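Local coordinates for cell division control protein Cdc48 (Mycobacterium smegmatis, PDB 5E7P) that probably binds and hydrolyses ATP as an AAA-family ATPase with two P-loop ATPase regions and a Cdc48-type N-terminal domain, at residues Ser167-Thr172 with Val433-Ala438; Arg406-Glu411 with Pro452-Ala457; Ala658-Leu663 with Asp677-Ala682. All blocks are in the same frame, centred on the assembly; numbering follows the deposited sequence.

How the contacts relate
Contacts 1 and 2 adjoin each other near the first ADP, their centres about 11 Å apart, and their segments alternate along the chain. Leu454 of contact 2 joins them: its CD1 packs 3.7 Å from Ala438 CA of contact 1. The side chain of Arg435 in contact 1 comes to about 7 Å from that ADP, and Val408 in contact 2 to about 10 Å. Contact 3 lies near the second ADP, with 677-682 in the AAA+ lid region; its centre is about 45 Å from both others, and Arg659 lies about 9 Å from that ADP. Thus contacts 1 and 2 form one packed region near one nucleotide, whereas contact 3 joins two helices near the other.

Contact 1: Ser167-Thr172 with Val433-Ala438; sequences SSVGIT and VVREGA
A Schellman motif ends helix 160-169 where Val169 packs against helix 427-448 near the first ADP. Gly170, with positive phi, is its C-prime residue, and Val169 just before it is held against the neighbouring helix. Both methyls of Val169 are used. CG1, anti to the backbone N (chi1 -176°), reaches over the helix surface, 3.6 Å from Val434 CG1 and equally near the CA and CG of Arg435. CG2 turns to the next turn of the helix, where it meets Ala438 CB at 4.0 Å. Ile171, whose N closes the motif by bonding back into the helix, brings its CG1 obliquely across the aliphatic part of Arg435, 3.9 Å from CD; its side chain also touches Leu148. The Arg435 chain bends at CG-CD (chi3 -55°), and its guanidinium meets a water at its edge, in plane. That water accepts from Arg435 NH1 at 2.9 Å and donates to Val169 O at 3.1 Å. No direct hydrogen bond links the segments. Arg435 therefore meets the facing segment in two ways: its methylenes pack against Val169 and Ile171, while its charged end reaches Val169 O through water, so a polar link borders an otherwise apolar interface.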
loop_
_atom_site.group_PDB
_atom_site.type_symbol
_atom_site.label_atom_id
_atom_site.label_comp_id
_atom_site.label_asym_id
_atom_site.label_seq_id
_atom_site.Cartn_x
_atom_site.Cartn_y
_atom_site.Cartn_z
ATOM N N SER A 167 -13.228 -0.109 -24.544
ATOM C CA SER A 167 -13.361 1.312 -24.243
ATOM C C SER A 167 -14.281 1.562 -23.049
ATOM O O SER A 167 -14.078 2.510 -22.289
ATOM C CB SER A 167 -13.861 2.077 -25.471
ATOM O OG SER A 167 -12.915 2.016 -26.526
ATOM N N SER A 168 -15.289 0.711 -22.887
ATOM C CA SER A 168 -16.232 0.846 -21.780
ATOM C C SER A 168 -15.584 0.445 -20.459
ATOM O O SER A 168 -16.051 0.826 -19.385
ATOM C CB SER A 168 -17.483 -0.000 -22.028
ATOM O OG SER A 168 -17.169 -1.381 -22.064
ATOM N N VAL A 169 -14.507 -0.328 -20.549
ATOM C CA VAL A 169 -13.775 -0.772 -19.372
ATOM C C VAL A 169 -12.548 0.122 -19.164
ATOM O O VAL A 169 -11.894 0.083 -18.121
ATOM C CB VAL A 169 -13.394 -2.265 -19.492
ATOM C CG1 VAL A 169 -12.730 -2.761 -18.233
ATOM C CG2 VAL A 169 -14.635 -3.092 -19.755
ATOM N N GLY A 170 -12.254 0.953 -20.159
ATOM C CA GLY A 170 -11.213 1.956 -20.017
ATOM C C GLY A 170 -9.895 1.605 -20.680
ATOM O O GLY A 170 -8.864 2.212 -20.388
ATOM N N ILE A 171 -9.923 0.623 -21.573
ATOM C CA ILE A 171 -8.731 0.261 -22.330
ATOM C C ILE A 171 -8.586 1.155 -23.561
ATOM O O ILE A 171 -9.340 1.033 -24.527
ATOM C CB ILE A 171 -8.743 -1.222 -22.748
ATOM C CG1 ILE A 171 -8.770 -2.118 -21.507
ATOM C CG2 ILE A 171 -7.533 -1.542 -23.607
ATOM C CD1 ILE A 171 -8.700 -3.596 -21.816
ATOM N N THR A 172 -7.612 2.057 -23.509
ATOM C CA THR A 172 -7.371 3.004 -24.591
ATOM C C THR A 172 -6.118 2.630 -25.376
ATOM O O THR A 172 -6.093 2.699 -26.605
ATOM C CB THR A 172 -7.218 4.433 -24.046
ATOM O OG1 THR A 172 -8.406 4.800 -23.335
ATOM C CG2 THR A 172 -6.979 5.423 -25.181
ATOM N N VAL A 433 -8.736 -5.575 -12.255
ATOM C CA VAL A 433 -9.429 -6.859 -12.228
ATOM C C VAL A 433 -10.481 -6.920 -13.328
ATOM O O VAL A 433 -10.588 -7.914 -14.046
ATOM C CB VAL A 433 -10.092 -7.115 -10.855
ATOM C CG1 VAL A 433 -11.096 -8.253 -10.940
ATOM C CG2 VAL A 433 -9.032 -7.411 -9.797
ATOM N N VAL A 434 -11.240 -5.837 -13.473
ATOM C CA VAL A 434 -12.297 -5.765 -14.475
ATOM C C VAL A 434 -11.739 -5.714 -15.900
ATOM O O VAL A 434 -12.277 -6.357 -16.804
ATOM C CB VAL A 434 -13.239 -4.568 -14.213
ATOM C CG1 VAL A 434 -14.196 -4.366 -15.374
ATOM C CG2 VAL A 434 -14.012 -4.779 -12.918
ATOM N N ARG A 435 -10.657 -4.966 -16.095
ATOM C CA ARG A 435 -10.013 -4.899 -17.406
ATOM C C ARG A 435 -9.524 -6.273 -17.843
ATOM O O ARG A 435 -9.672 -6.653 -19.007
ATOM C CB ARG A 435 -8.850 -3.901 -17.410
ATOM C CG ARG A 435 -9.270 -2.452 -17.205
ATOM C CD ARG A 435 -8.203 -1.480 -17.688
ATOM N NE ARG A 435 -6.907 -1.725 -17.064
ATOM C CZ ARG A 435 -6.538 -1.225 -15.889
ATOM N NH1 ARG A 435 -7.372 -0.454 -15.205
ATOM N NH2 ARG A 435 -5.337 -1.501 -15.398
ATOM N N GLU A 436 -8.947 -7.013 -16.900
ATOM C CA GLU A 436 -8.487 -8.371 -17.162
ATOM C C GLU A 436 -9.675 -9.274 -17.471
ATOM O O GLU A 436 -9.599 -10.136 -18.345
ATOM C CB GLU A 436 -7.703 -8.916 -15.965
ATOM C CG GLU A 436 -7.271 -10.367 -16.107
ATOM C CD GLU A 436 -6.261 -10.577 -17.222
ATOM O OE1 GLU A 436 -5.477 -9.644 -17.500
ATOM O OE2 GLU A 436 -6.253 -11.678 -17.819
ATOM N N GLY A 437 -10.773 -9.062 -16.753
ATOM C CA GLY A 437 -11.989 -9.821 -16.974
ATOM C C GLY A 437 -12.529 -9.606 -18.373
ATOM O O GLY A 437 -13.110 -10.512 -18.972
ATOM N N ALA A 438 -12.329 -8.400 -18.895
ATOM C CA ALA A 438 -12.766 -8.065 -20.246
ATOM C C ALA A 438 -11.920 -8.783 -21.291
ATOM O O ALA A 438 -12.391 -9.074 -22.388
ATOM C CB ALA A 438 -12.718 -6.561 -20.464
HETATM O O HOH W 1 -9.842 0.817 -15.847
#

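Contact 2: Arg406-Glu411 with Pro452-Ala457; sequences RGVPSE and PVLRHA
Pro409 and Glu411 pair with the two backbone polar atoms of Leu454, forming a single beta bridge centred on Ser410 and Leu454. Leu454 N donates to Pro409 O at 3.0 Å, with the donor tilted 23° from the carbonyl plane. The return bond, Glu411 N to Leu454 O, is 2.8 Å long with a C=O...N angle of 174°. Leu454 O also receives a CA-H...O contact from Ser410 CA at 3.2 Å. Ser410 OG makes a weak bond, 3.5 Å, back to Val408 O. Next to the bridge, Val453 O accepts from Arg444 NH1, and Arg455 N, at the N-cap position of helix 456-462, donates to Asp458 OD2. The His456 imidazole is hydrogen-bonded through ND1 to Leu413 O.

Side chains extend the pairing. Glu411 crosses Val453 at about a right angle, its CG 3.6 Å from Val453 CG2, then runs side by side with Arg455. Glu411 OE1 lies 3.9 Å from Arg455 NH2 in a long salt bridge, well out of the guanidinium plane, so the attraction is one of charge without a directed N-H. Apolar contacts flank the bridge: Leu454 CD2 approaches Val408 CG1, and Pro452 rests on helices 160-169 and 427-448. An isolated beta bridge thus ties the loop between helices 394-404 and 415-420 to the lead-in of helix 456-462, in a mainly helical region consistent with the lid of AAA proteins.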
loop_
_atom_site.group_PDB
_atom_site.type_symbol
_atom_site.label_atom_id
_atom_site.label_comp_id
_atom_site.label_asym_id
_atom_site.label_seq_id
_atom_site.Cartn_x
_atom_site.Cartn_y
_atom_site.Cartn_z
ATOM N N ARG A 406 -20.718 -0.498 -14.988
ATOM C CA ARG A 406 -21.823 0.197 -15.638
ATOM C C ARG A 406 -21.591 0.248 -17.142
ATOM O O ARG A 406 -20.514 0.629 -17.599
ATOM C CB ARG A 406 -21.970 1.618 -15.092
ATOM C CG ARG A 406 -22.441 1.694 -13.654
ATOM C CD ARG A 406 -22.424 3.128 -13.162
ATOM N NE ARG A 406 -22.723 3.227 -11.737
ATOM C CZ ARG A 406 -22.384 4.262 -10.977
ATOM N NH1 ARG A 406 -21.727 5.288 -11.502
ATOM N NH2 ARG A 406 -22.694 4.268 -9.688
ATOM N N GLY A 407 -22.602 -0.145 -17.908
ATOM C CA GLY A 407 -22.501 -0.145 -19.355
ATOM C C GLY A 407 -21.584 -1.237 -19.871
ATOM O O GLY A 407 -21.170 -1.215 -21.029
ATOM N N VAL A 408 -21.266 -2.192 -19.004
ATOM C CA VAL A 408 -20.413 -3.314 -19.371
ATOM C C VAL A 408 -21.237 -4.593 -19.440
ATOM O O VAL A 408 -21.719 -5.074 -18.415
ATOM C CB VAL A 408 -19.275 -3.507 -18.353
ATOM C CG1 VAL A 408 -18.380 -4.667 -18.767
ATOM C CG2 VAL A 408 -18.466 -2.228 -18.212
ATOM N N PRO A 409 -21.397 -5.149 -20.653
ATOM C CA PRO A 409 -22.215 -6.346 -20.892
ATOM C C PRO A 409 -21.768 -7.534 -20.047
ATOM O O PRO A 409 -20.619 -7.964 -20.146
ATOM C CB PRO A 409 -21.991 -6.635 -22.384
ATOM C CG PRO A 409 -20.738 -5.909 -22.742
ATOM C CD PRO A 409 -20.726 -4.687 -21.879
ATOM N N SER A 410 -22.675 -8.057 -19.227
ATOM C CA SER A 410 -22.334 -9.135 -18.304
ATOM C C SER A 410 -23.511 -10.068 -18.018
ATOM O O SER A 410 -24.648 -9.783 -18.393
ATOM C CB SER A 410 -21.796 -8.555 -16.996
ATOM O OG SER A 410 -22.758 -7.718 -16.376
ATOM N N GLU A 411 -23.223 -11.184 -17.351
ATOM C CA GLU A 411 -24.247 -12.161 -16.986
ATOM C C GLU A 411 -24.360 -12.319 -15.472
ATOM O O GLU A 411 -24.743 -11.386 -14.767
ATOM C CB GLU A 411 -23.947 -13.519 -17.626
ATOM C CG GLU A 411 -24.200 -13.577 -19.122
ATOM C CD GLU A 411 -23.699 -14.866 -19.748
ATOM O OE1 GLU A 411 -23.201 -15.738 -19.004
ATOM O OE2 GLU A 411 -23.799 -15.004 -20.986
ATOM N N PRO A 452 -18.611 -10.606 -26.860
ATOM C CA PRO A 452 -18.069 -10.820 -25.513
ATOM C C PRO A 452 -19.029 -10.399 -24.404
ATOM O O PRO A 452 -19.581 -9.300 -24.440
ATOM C CB PRO A 452 -16.821 -9.933 -25.491
ATOM C CG PRO A 452 -17.087 -8.885 -26.517
ATOM C CD PRO A 452 -17.854 -9.580 -27.599
ATOM N N VAL A 453 -19.219 -11.276 -23.425
ATOM C CA VAL A 453 -20.074 -10.973 -22.284
ATOM C C VAL A 453 -19.463 -11.491 -20.979
ATOM O O VAL A 453 -19.240 -12.692 -20.815
ATOM C CB VAL A 453 -21.507 -11.519 -22.484
ATOM C CG1 VAL A 453 -21.477 -12.966 -22.972
ATOM C CG2 VAL A 453 -22.314 -11.382 -21.205
ATOM N N LEU A 454 -19.184 -10.570 -20.061
ATOM C CA LEU A 454 -18.502 -10.899 -18.812
ATOM C C LEU A 454 -19.289 -11.854 -17.918
ATOM O O LEU A 454 -20.473 -11.650 -17.659
ATOM C CB LEU A 454 -18.169 -9.627 -18.030
ATOM C CG LEU A 454 -16.713 -9.162 -18.054
ATOM C CD1 LEU A 454 -16.342 -8.637 -19.431
ATOM C CD2 LEU A 454 -16.465 -8.110 -16.983
ATOM N N ARG A 455 -18.613 -12.894 -17.444
ATOM C CA ARG A 455 -19.205 -13.824 -16.493
ATOM C C ARG A 455 -18.347 -13.899 -15.236
ATOM O O ARG A 455 -17.270 -13.307 -15.179
ATOM C CB ARG A 455 -19.372 -15.206 -17.124
ATOM C CG ARG A 455 -18.101 -15.768 -17.728
ATOM C CD ARG A 455 -18.382 -17.031 -18.525
ATOM N NE ARG A 455 -19.358 -16.798 -19.587
ATOM C CZ ARG A 455 -19.681 -17.694 -20.513
ATOM N NH1 ARG A 455 -19.102 -18.888 -20.515
ATOM N NH2 ARG A 455 -20.581 -17.394 -21.441
ATOM N N HIS A 456 -18.829 -14.623 -14.230
ATOM C CA HIS A 456 -18.124 -14.740 -12.957
ATOM C C HIS A 456 -16.759 -15.398 -13.116
ATOM O O HIS A 456 -15.815 -15.069 -12.397
ATOM C CB HIS A 456 -18.959 -15.530 -11.951
ATOM C CG HIS A 456 -18.252 -15.795 -10.661
ATOM N ND1 HIS A 456 -18.054 -14.822 -9.706
ATOM C CD2 HIS A 456 -17.683 -16.923 -10.172
ATOM C CE1 HIS A 456 -17.401 -15.339 -8.681
ATOM N NE2 HIS A 456 -17.163 -16.613 -8.938
ATOM N N ALA A 457 -16.665 -16.328 -14.061
ATOM C CA ALA A 457 -15.421 -17.042 -14.323
ATOM C C ALA A 457 -14.285 -16.088 -14.684
ATOM O O ALA A 457 -13.139 -16.296 -14.285
ATOM C CB ALA A 457 -15.626 -18.066 -15.429
#

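Contact 3: Ala658-Leu663 with Asp677-Ala682; sequences ARRDIL and DLDSLA
Ala682 O is gripped by two nitrogens of Arg659, NE at 2.7 Å and NH2 at 2.8 Å, in a side-on fork that joins helix 656-666 to helix 678-684 of the AAA+ lid region. The carbonyl oxygen lies 1° out of the guanidinium plane, and a turn in the arginine chain at chi3 (-61°) swings that edge round to it. The helix segments run at 133° with their axes 8.7 Å apart, a separation that suits the small Ala682: its CB is 3.6 Å from Arg660 CG and 4.0 Å from Arg659 CB. Arg660 crosses Asp679 at about a right angle; their salt bridge is long and secondary, since the stronger partner of Arg660 is Asp683 and that of Asp679 is Arg664. Asp679 O lies over one face of the Arg660 guanidinium. At the start of helix 678-684, Asp677 is the N-cap, accepting from Asp679 N and, more weakly, Ser680 N. Deeper in the interface, Leu663 also touches Leu697 of helix 690-707, and its CD1 sits beside Ala682 CB, 3.7 Å from Leu678 O and 4.1 Å from Leu681 CD2.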
loop_
_atom_site.group_PDB
_atom_site.type_symbol
_atom_site.label_atom_id
_atom_site.label_comp_id
_atom_site.label_asym_id
_atom_site.label_seq_id
_atom_site.Cartn_x
_atom_site.Cartn_y
_atom_site.Cartn_z
ATOM N N ALA A 658 -0.835 -22.809 20.255
ATOM C CA ALA A 658 -0.560 -21.695 19.362
ATOM C C ALA A 658 0.460 -22.061 18.279
ATOM O O ALA A 658 0.319 -21.663 17.123
ATOM C CB ALA A 658 -0.082 -20.507 20.165
ATOM N N ARG A 659 1.483 -22.820 18.659
ATOM C CA ARG A 659 2.528 -23.216 17.717
ATOM C C ARG A 659 2.005 -24.170 16.641
ATOM O O ARG A 659 2.504 -24.182 15.517
ATOM C CB ARG A 659 3.732 -23.825 18.448
ATOM C CG ARG A 659 4.493 -22.830 19.318
ATOM C CD ARG A 659 5.834 -23.387 19.783
ATOM N NE ARG A 659 5.694 -24.593 20.595
ATOM C CZ ARG A 659 5.567 -24.599 21.919
ATOM N NH1 ARG A 659 5.558 -23.460 22.599
ATOM N NH2 ARG A 659 5.450 -25.747 22.567
ATOM N N ARG A 660 0.999 -24.969 16.989
ATOM C CA ARG A 660 0.356 -25.843 16.014
ATOM C C ARG A 660 -0.302 -25.019 14.913
ATOM O O ARG A 660 -0.124 -25.300 13.728
ATOM C CB ARG A 660 -0.684 -26.736 16.689
ATOM C CG ARG A 660 -0.115 -27.943 17.410
ATOM C CD ARG A 660 -1.128 -28.516 18.386
ATOM N NE ARG A 660 -0.776 -29.861 18.831
ATOM C CZ ARG A 660 0.091 -30.127 19.802
ATOM N NH1 ARG A 660 0.714 -29.141 20.434
ATOM N NH2 ARG A 660 0.340 -31.383 20.140
ATOM N N ASP A 661 -1.054 -23.997 15.315
ATOM C CA ASP A 661 -1.736 -23.114 14.371
ATOM C C ASP A 661 -0.747 -22.395 13.460
ATOM O O ASP A 661 -0.912 -22.371 12.241
ATOM C CB ASP A 661 -2.579 -22.079 15.118
ATOM C CG ASP A 661 -3.593 -22.713 16.050
ATOM O OD1 ASP A 661 -3.917 -23.907 15.863
ATOM O OD2 ASP A 661 -4.071 -22.016 16.970
ATOM N N ILE A 662 0.280 -21.813 14.069
ATOM C CA ILE A 662 1.306 -21.083 13.333
ATOM C C ILE A 662 2.020 -21.967 12.311
ATOM O O ILE A 662 2.190 -21.579 11.156
ATOM C CB ILE A 662 2.335 -20.457 14.295
ATOM C CG1 ILE A 662 1.647 -19.442 15.212
ATOM C CG2 ILE A 662 3.448 -19.786 13.520
ATOM C CD1 ILE A 662 2.509 -18.966 16.358
ATOM N N LEU A 663 2.428 -23.159 12.733
ATOM C CA LEU A 663 3.056 -24.105 11.817
ATOM C C LEU A 663 2.103 -24.502 10.690
ATOM O O LEU A 663 2.481 -24.493 9.518
ATOM C CB LEU A 663 3.538 -25.349 12.565
ATOM C CG LEU A 663 4.755 -25.180 13.474
ATOM C CD1 LEU A 663 5.050 -26.477 14.217
ATOM C CD2 LEU A 663 5.966 -24.727 12.675
ATOM N N ASP A 677 5.458 -34.868 11.727
ATOM C CA ASP A 677 4.230 -34.592 12.461
ATOM C C ASP A 677 4.288 -33.196 13.080
ATOM O O ASP A 677 4.965 -32.978 14.086
ATOM C CB ASP A 677 4.018 -35.653 13.541
ATOM C CG ASP A 677 2.772 -35.408 14.369
ATOM O OD1 ASP A 677 1.857 -34.706 13.886
ATOM O OD2 ASP A 677 2.705 -35.928 15.506
ATOM N N LEU A 678 3.572 -32.256 12.469
ATOM C CA LEU A 678 3.598 -30.864 12.906
ATOM C C LEU A 678 3.112 -30.682 14.340
ATOM O O LEU A 678 3.509 -29.739 15.023
ATOM C CB LEU A 678 2.776 -29.986 11.959
ATOM C CG LEU A 678 3.367 -29.756 10.566
ATOM C CD1 LEU A 678 2.576 -28.687 9.815
ATOM C CD2 LEU A 678 4.843 -29.379 10.657
ATOM N N ASP A 679 2.260 -31.593 14.797
ATOM C CA ASP A 679 1.704 -31.497 16.141
ATOM C C ASP A 679 2.730 -31.832 17.215
ATOM O O ASP A 679 2.937 -31.054 18.147
ATOM C CB ASP A 679 0.467 -32.385 16.278
ATOM C CG ASP A 679 -0.685 -31.908 15.416
ATOM O OD1 ASP A 679 -0.777 -30.684 15.177
ATOM O OD2 ASP A 679 -1.494 -32.754 14.980
ATOM N N SER A 680 3.375 -32.987 17.088
ATOM C CA SER A 680 4.423 -33.368 18.028
ATOM C C SER A 680 5.602 -32.399 17.939
ATOM O O SER A 680 6.252 -32.102 18.942
ATOM C CB SER A 680 4.879 -34.806 17.778
ATOM O OG SER A 680 5.229 -34.997 16.420
ATOM N N LEU A 681 5.866 -31.902 16.734
ATOM C CA LEU A 681 6.902 -30.896 16.532
ATOM C C LEU A 681 6.604 -29.636 17.340
ATOM O O LEU A 681 7.504 -29.022 17.910
ATOM C CB LEU A 681 7.035 -30.546 15.048
ATOM C CG LEU A 681 8.044 -29.448 14.703
ATOM C CD1 LEU A 681 9.442 -29.851 15.142
ATOM C CD2 LEU A 681 8.019 -29.125 13.220
ATOM N N ALA A 682 5.333 -29.257 17.389
ATOM C CA ALA A 682 4.921 -28.075 18.136
ATOM C C ALA A 682 5.216 -28.230 19.626
ATOM O O ALA A 682 5.660 -27.285 20.281
ATOM C CB ALA A 682 3.446 -27.790 17.909
#